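PDB 4LXR: protein toll from Drosophila melanogaster, which serves as a cell-surface receptor for the processed cytokine Spätzle, signalling in embryonic dorsal-ventral patterning and antifungal immunity. Local coordinates for residues K562-T565 against D566-V569. Residues are numbered along the deposited sequence; the frame is centred on the assembly and turned at random.
With NAG (2-acetamido-2-deoxy-beta-D-glucopyranose), chain F.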
loop_
_atom_site.group_PDB
_atom_site.type_symbol
_atom_site.label_atom_id
_atom_site.label_comp_id
_atom_site.label_asym_id
_atom_site.label_seq_id
_atom_site.Cartn_x
_atom_site.Cartn_y
_atom_site.Cartn_z
ATOM N N LYS A 562 15.880 -16.591 -4.549
ATOM C CA LYS A 562 15.763 -15.799 -5.764
ATOM C C LYS A 562 15.961 -14.327 -5.406
ATOM O O LYS A 562 15.138 -13.726 -4.697
ATOM C CB LYS A 562 14.394 -16.014 -6.412
ATOM C CG LYS A 562 14.067 -15.032 -7.526
ATOM C CD LYS A 562 12.835 -15.481 -8.302
ATOM C CE LYS A 562 12.434 -14.458 -9.350
ATOM N NZ LYS A 562 13.574 -14.096 -10.231
ATOM N N LEU A 563 17.063 -13.756 -5.886
ATOM C CA LEU A 563 17.435 -12.390 -5.540
ATOM C C LEU A 563 16.899 -11.407 -6.563
ATOM O O LEU A 563 16.988 -11.644 -7.768
ATOM C CB LEU A 563 18.956 -12.257 -5.463
ATOM C CG LEU A 563 19.660 -13.353 -4.670
ATOM C CD1 LEU A 563 21.165 -13.192 -4.777
ATOM C CD2 LEU A 563 19.210 -13.307 -3.226
ATOM N N ARG A 564 16.338 -10.304 -6.075
ATOM C CA ARG A 564 15.902 -9.217 -6.938
ATOM C C ARG A 564 16.973 -8.143 -6.939
ATOM O O ARG A 564 17.264 -7.530 -5.904
ATOM C CB ARG A 564 14.571 -8.642 -6.462
ATOM C CG ARG A 564 14.150 -7.378 -7.185
ATOM C CD ARG A 564 12.657 -7.149 -7.033
ATOM N NE ARG A 564 12.337 -5.738 -6.845
ATOM C CZ ARG A 564 11.119 -5.225 -6.980
ATOM N NH1 ARG A 564 10.100 -6.007 -7.319
ATOM N NH2 ARG A 564 10.921 -3.927 -6.783
ATOM N N THR A 565 17.567 -7.933 -8.105
ATOM C CA THR A 565 18.728 -7.067 -8.239
ATOM C C THR A 565 18.591 -6.084 -9.392
ATOM O O THR A 565 19.540 -5.376 -9.717
ATOM C CB THR A 565 19.991 -7.898 -8.483
ATOM O OG1 THR A 565 19.766 -8.776 -9.591
ATOM C CG2 THR A 565 20.314 -8.733 -7.259
ATOM N N ASP A 566 17.407 -6.034 -9.995
ATOM C CA ASP A 566 17.167 -5.224 -11.188
ATOM C C ASP A 566 17.457 -3.743 -10.957
ATOM O O ASP A 566 17.759 -3.014 -11.892
ATOM C CB ASP A 566 15.735 -5.420 -11.700
ATOM C CG ASP A 566 14.702 -4.677 -10.860
ATOM O OD1 ASP A 566 14.513 -5.037 -9.676
ATOM O OD2 ASP A 566 14.071 -3.738 -11.389
ATOM N N ARG A 567 17.366 -3.305 -9.706
ATOM C CA ARG A 567 17.722 -1.934 -9.356
ATOM C C ARG A 567 18.812 -1.893 -8.287
ATOM O O ARG A 567 18.862 -0.977 -7.461
ATOM C CB ARG A 567 16.483 -1.126 -8.959
ATOM C CG ARG A 567 15.665 -0.682 -10.172
ATOM C CD ARG A 567 14.246 -0.268 -9.824
ATOM N NE ARG A 567 14.216 0.811 -8.847
ATOM C CZ ARG A 567 13.795 0.671 -7.593
ATOM N NH1 ARG A 567 13.354 -0.507 -7.167
ATOM N NH2 ARG A 567 13.810 1.708 -6.765
ATOM N N LEU A 568 19.686 -2.902 -8.320
ATOM C CA LEU A 568 20.916 -2.899 -7.530
ATOM C C LEU A 568 22.059 -2.363 -8.391
ATOM O O LEU A 568 22.437 -2.964 -9.407
ATOM C CB LEU A 568 21.246 -4.297 -7.001
ATOM C CG LEU A 568 22.571 -4.399 -6.239
ATOM C CD1 LEU A 568 22.616 -3.385 -5.098
ATOM C CD2 LEU A 568 22.786 -5.812 -5.720
ATOM N N VAL A 569 22.606 -1.231 -7.962
ATOM C CA VAL A 569 23.459 -0.403 -8.796
ATOM C C VAL A 569 24.758 -0.064 -8.089
ATOM O O VAL A 569 24.749 0.302 -6.916
ATOM C CB VAL A 569 22.737 0.916 -9.126
ATOM C CG1 VAL A 569 23.690 1.920 -9.743
ATOM C CG2 VAL A 569 21.562 0.650 -10.047
HETATM C C1 NAG F . 9.688 0.037 -4.290
HETATM C C2 NAG F . 10.258 1.320 -4.882
HETATM C C3 NAG F . 9.322 1.876 -5.950
HETATM C C4 NAG F . 8.979 0.814 -6.991
HETATM C C5 NAG F . 8.513 -0.477 -6.319
HETATM C C6 NAG F . 8.352 -1.622 -7.293
HETATM C C7 NAG F . 11.685 2.552 -3.293
HETATM C C8 NAG F . 11.728 3.647 -2.270
HETATM N N2 NAG F . 10.491 2.323 -3.849
HETATM O O3 NAG F . 9.932 3.005 -6.567
HETATM O O4 NAG F . 7.913 1.297 -7.801
HETATM O O5 NAG F . 9.466 -0.904 -5.336
HETATM O O6 NAG F . 8.429 -2.882 -6.640
HETATM O O7 NAG F . 12.684 1.899 -3.587
HETATM O O HOH W 1 13.015 -2.937 -4.954
#
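The backbone N of L568 donates a hydrogen bond to T565 O (2.8 Å, N-H...O 163°), closing a beta turn, close to type I, with D566 and R567 at its corners. T565 and L568 also meet through carbon atoms of their side chains, T565 CB lying 4.1 Å from L568 CB and the methyl CG2 of T565 brushing L568 CD2. Both also pack on F545 of helix 543-549, which covers this apolar flank.

R564 and D566 run side by side, with OD1 of D566 3.4 Å from R564 CG and 3.6 Å from R564 NE. This is a long salt bridge of charge alone: the guanidinium and carboxylate planes stand 87° apart and no N-H points at the oxygen, which instead accepts a hydrogen bond from N532 ND2.

With CG anti to the backbone N (chi1 172°), R564 reaches out to the sugar, where NH2 donates a nearly straight 2.7 Å hydrogen bond to NAG O6. R567 comes to the acetamide end of the same sugar, NH2 making a weak bond to O7 at 3.4 Å while also forming a salt bridge with D533. A water accepts from R564 NH2 and, weakly, R567 NH1, bridging the like charges. A leucine in place of R564 would probably cost the sugar O6 its guanidinium donor and break this water bridge.

The beta turn thus links strand 561-564 to strand 570-572 in the first LRRCT module, the cysteine-rich cap that closes a leucine-rich-repeat solenoid, with R564 at the strand end and R567 in the turn lying against an N-linked glycan.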